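Local coordinates for transcriptional regulator, LRP/AsnC family (Neisseria meningitidis, PDB 2P5V), which probably binds specific DNA sequences through a winged helix-turn-helix domain to regulate transcription, and binds calcium ions, at residues D87-V98 with F125-V136. Sequence-based numbering, arbitrary orientation.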
# COMPACT_ATOMS: atom_id res chain seq x y z
N ASP G 87 -19.73 14.18 13.87
CA ASP G 87 -19.85 15.40 13.07
C ASP G 87 -19.84 15.13 11.57
O ASP G 87 -20.50 15.84 10.80
CB ASP G 87 -18.72 16.38 13.39
CG ASP G 87 -18.83 16.97 14.78
OD1 ASP G 87 -19.92 16.90 15.40
OD2 ASP G 87 -17.81 17.51 15.25
N PHE G 88 -19.07 14.13 11.16
CA PHE G 88 -18.94 13.79 9.76
C PHE G 88 -20.20 13.09 9.26
O PHE G 88 -20.72 13.41 8.18
CB PHE G 88 -17.71 12.90 9.52
CG PHE G 88 -17.58 12.42 8.10
CD1 PHE G 88 -17.26 13.32 7.09
CD2 PHE G 88 -17.82 11.09 7.77
CE1 PHE G 88 -17.15 12.90 5.77
CE2 PHE G 88 -17.71 10.66 6.45
CZ PHE G 88 -17.38 11.58 5.45
N ALA G 89 -20.70 12.14 10.04
CA ALA G 89 -21.96 11.48 9.73
C ALA G 89 -23.08 12.52 9.57
O ALA G 89 -23.91 12.42 8.66
CB ALA G 89 -22.31 10.45 10.80
N ALA G 90 -23.10 13.52 10.45
CA ALA G 90 -24.13 14.56 10.42
C ALA G 90 -24.11 15.38 9.12
O ALA G 90 -25.17 15.67 8.54
CB ALA G 90 -23.97 15.49 11.62
N SER G 91 -22.91 15.75 8.68
CA SER G 91 -22.74 16.52 7.45
C SER G 91 -23.04 15.68 6.21
O SER G 91 -23.65 16.16 5.27
CB SER G 91 -21.31 17.05 7.35
OG SER G 91 -20.99 17.81 8.51
N VAL G 92 -22.61 14.42 6.22
CA VAL G 92 -22.78 13.55 5.06
C VAL G 92 -24.28 13.26 4.82
O VAL G 92 -24.73 13.11 3.68
CB VAL G 92 -21.93 12.24 5.18
CG1 VAL G 92 -22.56 11.26 6.15
CG2 VAL G 92 -21.73 11.59 3.82
N ARG G 93 -25.05 13.25 5.92
CA ARG G 93 -26.49 13.10 5.83
C ARG G 93 -27.17 14.31 5.16
O ARG G 93 -28.24 14.17 4.56
CB ARG G 93 -27.09 12.78 7.21
CG ARG G 93 -26.92 11.30 7.59
CD ARG G 93 -27.62 10.93 8.89
NE ARG G 93 -26.81 11.27 10.05
CZ ARG G 93 -26.15 10.41 10.83
NH1 ARG G 93 -26.17 9.09 10.60
NH2 ARG G 93 -25.45 10.87 11.86
N LYS G 94 -26.53 15.47 5.23
CA LYS G 94 -27.01 16.69 4.57
C LYS G 94 -26.51 16.87 3.12
O LYS G 94 -27.03 17.74 2.42
CB LYS G 94 -26.61 17.91 5.39
CG LYS G 94 -27.18 17.92 6.79
CD LYS G 94 -26.68 19.10 7.61
CE LYS G 94 -27.25 19.10 9.02
NZ LYS G 94 -26.60 20.10 9.91
N TRP G 95 -25.52 16.09 2.67
CA TRP G 95 -24.96 16.27 1.32
C TRP G 95 -25.75 15.49 0.29
O TRP G 95 -25.62 14.27 0.22
CB TRP G 95 -23.49 15.83 1.28
CG TRP G 95 -22.59 16.65 2.13
CD1 TRP G 95 -22.78 17.95 2.51
CD2 TRP G 95 -21.33 16.25 2.70
NE1 TRP G 95 -21.73 18.37 3.29
CE2 TRP G 95 -20.83 17.35 3.42
CE3 TRP G 95 -20.59 15.06 2.67
CZ2 TRP G 95 -19.62 17.31 4.10
CZ3 TRP G 95 -19.39 15.02 3.36
CH2 TRP G 95 -18.91 16.14 4.07
N PRO G 96 -26.56 16.18 -0.53
CA PRO G 96 -27.44 15.39 -1.42
C PRO G 96 -26.71 14.58 -2.50
O PRO G 96 -27.26 13.59 -2.99
CB PRO G 96 -28.35 16.45 -2.06
CG PRO G 96 -28.13 17.70 -1.27
CD PRO G 96 -26.76 17.63 -0.73
N GLU G 97 -25.50 15.00 -2.86
CA GLU G 97 -24.69 14.26 -3.84
C GLU G 97 -24.19 12.92 -3.30
O GLU G 97 -23.93 12.03 -4.08
CB GLU G 97 -23.53 15.10 -4.37
CG GLU G 97 -22.72 15.85 -3.31
CD GLU G 97 -23.30 17.20 -2.97
OE1 GLU G 97 -23.15 18.14 -3.77
OE2 GLU G 97 -23.90 17.32 -1.89
N VAL G 98 -24.07 12.78 -1.98
CA VAL G 98 -23.71 11.49 -1.36
C VAL G 98 -24.99 10.69 -1.09
O VAL G 98 -25.79 11.08 -0.26
CB VAL G 98 -22.88 11.68 -0.06
CG1 VAL G 98 -22.49 10.35 0.58
CG2 VAL G 98 -21.65 12.51 -0.34
N PHE G 125 -16.97 19.94 -4.98
CA PHE G 125 -17.44 19.22 -3.80
C PHE G 125 -16.27 18.80 -2.91
O PHE G 125 -16.20 19.17 -1.74
CB PHE G 125 -18.24 17.99 -4.20
CG PHE G 125 -18.61 17.12 -3.05
CD1 PHE G 125 -19.48 17.58 -2.08
CD2 PHE G 125 -18.07 15.85 -2.91
CE1 PHE G 125 -19.82 16.80 -1.00
CE2 PHE G 125 -18.41 15.05 -1.82
CZ PHE G 125 -19.29 15.53 -0.87
N VAL G 126 -15.35 18.03 -3.48
CA VAL G 126 -14.19 17.53 -2.75
C VAL G 126 -13.37 18.66 -2.09
O VAL G 126 -13.17 18.66 -0.87
CB VAL G 126 -13.29 16.70 -3.69
CG1 VAL G 126 -11.93 16.46 -3.09
CG2 VAL G 126 -13.98 15.37 -4.02
N LEU G 127 -12.92 19.62 -2.89
CA LEU G 127 -12.03 20.68 -2.39
C LEU G 127 -12.72 21.63 -1.41
O LEU G 127 -12.11 22.01 -0.40
CB LEU G 127 -11.43 21.49 -3.55
CG LEU G 127 -10.45 20.78 -4.50
CD1 LEU G 127 -9.63 21.81 -5.30
CD2 LEU G 127 -9.50 19.83 -3.76
N ASP G 128 -13.96 22.02 -1.70
CA ASP G 128 -14.66 23.03 -0.90
C ASP G 128 -15.52 22.43 0.22
O ASP G 128 -15.72 23.08 1.23
CB ASP G 128 -15.54 23.92 -1.79
CG ASP G 128 -14.81 24.41 -3.02
OD1 ASP G 128 -13.56 24.40 -3.04
OD2 ASP G 128 -15.50 24.81 -3.99
N THR G 129 -16.04 21.21 0.05
CA THR G 129 -16.94 20.63 1.05
C THR G 129 -16.30 19.51 1.85
O THR G 129 -16.17 19.60 3.06
CB THR G 129 -18.26 20.13 0.41
OG1 THR G 129 -18.93 21.23 -0.20
CG2 THR G 129 -19.19 19.53 1.45
N LEU G 130 -15.89 18.45 1.16
CA LEU G 130 -15.40 17.26 1.85
C LEU G 130 -14.12 17.53 2.65
O LEU G 130 -14.08 17.30 3.85
CB LEU G 130 -15.14 16.16 0.83
CG LEU G 130 -14.77 14.79 1.40
CD1 LEU G 130 -15.80 14.33 2.43
CD2 LEU G 130 -14.65 13.82 0.26
N LEU G 131 -13.08 18.02 1.97
CA LEU G 131 -11.74 18.09 2.55
C LEU G 131 -11.64 19.20 3.58
O LEU G 131 -10.82 19.12 4.48
CB LEU G 131 -10.68 18.28 1.46
CG LEU G 131 -10.53 17.07 0.53
CD1 LEU G 131 -9.57 17.35 -0.61
CD2 LEU G 131 -10.08 15.84 1.31
N SER G 132 -12.49 20.21 3.43
CA SER G 132 -12.56 21.34 4.34
C SER G 132 -13.20 20.98 5.69
O SER G 132 -13.06 21.73 6.66
CB SER G 132 -13.36 22.47 3.69
OG SER G 132 -14.68 22.04 3.40
N HIS G 133 -13.90 19.85 5.73
CA HIS G 133 -14.59 19.40 6.92
C HIS G 133 -13.58 19.02 8.00
O HIS G 133 -12.66 18.24 7.76
CB HIS G 133 -15.50 18.20 6.59
CG HIS G 133 -16.51 17.88 7.65
ND1 HIS G 133 -16.15 17.43 8.91
CD2 HIS G 133 -17.86 17.92 7.64
CE1 HIS G 133 -17.24 17.21 9.62
NE2 HIS G 133 -18.30 17.50 8.87
N HIS G 134 -13.76 19.60 9.19
CA HIS G 134 -12.83 19.42 10.33
C HIS G 134 -12.64 17.97 10.75
O HIS G 134 -11.62 17.62 11.32
CB HIS G 134 -13.30 20.24 11.53
CG HIS G 134 -14.68 19.88 12.02
ND1 HIS G 134 -15.82 20.50 11.56
CD2 HIS G 134 -15.09 18.97 12.94
CE1 HIS G 134 -16.88 19.99 12.17
NE2 HIS G 134 -16.46 19.06 13.01
N GLY G 135 -13.64 17.14 10.49
CA GLY G 135 -13.57 15.71 10.78
C GLY G 135 -12.80 14.88 9.78
O GLY G 135 -12.44 13.74 10.08
N VAL G 136 -12.53 15.44 8.59
CA VAL G 136 -11.93 14.68 7.49
C VAL G 136 -10.42 14.89 7.42
O VAL G 136 -9.95 16.00 7.21
CB VAL G 136 -12.58 15.05 6.12
CG1 VAL G 136 -11.86 14.36 4.96
CG2 VAL G 136 -14.07 14.68 6.13
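Trp95 turns its indole toward Phe125, Thr129 and Leu130, filling the seam between the two helices that lie on one side of the four-stranded antiparallel sheet in this Lrp/AsnC ligand-binding domain, an alpha-beta sandwich of the ferredoxin-like type. Phe125 stands edge-on to the indole in a T-shaped stack, planes 86° apart, with its CE1 over one indole face. Thr129 reaches the same face with its methyl, CG2 lying 3.3 Å from Trp95 NE1, while Ser91 O and Val92 CA, in the helix that ends just before the tryptophan, back the opposite face. The Phe125 ring in turn takes Glu97 CG over its own face as a CH-pi contact, 4.0 Å from the ring centroid. Toward the sheet, Leu130 CD1 lies between Trp95 CZ3 and the edge of Phe88 at CE1, and Val136 CG2 closes on Phe88 CE1 at 3.6 Å. Phe88 continues into the sheet against Val76, Ile78 and Leu112. Its edge also points at the face of His133, the two rings nearly perpendicular. With CG anti to the backbone N (chi1 -165°), the His133 imidazole reaches helix 84-94, where NE2 and Ser91 OG share a 2.7 Å hydrogen bond in the ring plane. Gly135 N donates to His133 ND1, fixing the ring's rotation from its other nitrogen. At the solvent side, His134 NE2 donates to Asp87 OD2 at 3.0 Å, arriving 38° out of the carboxylate plane.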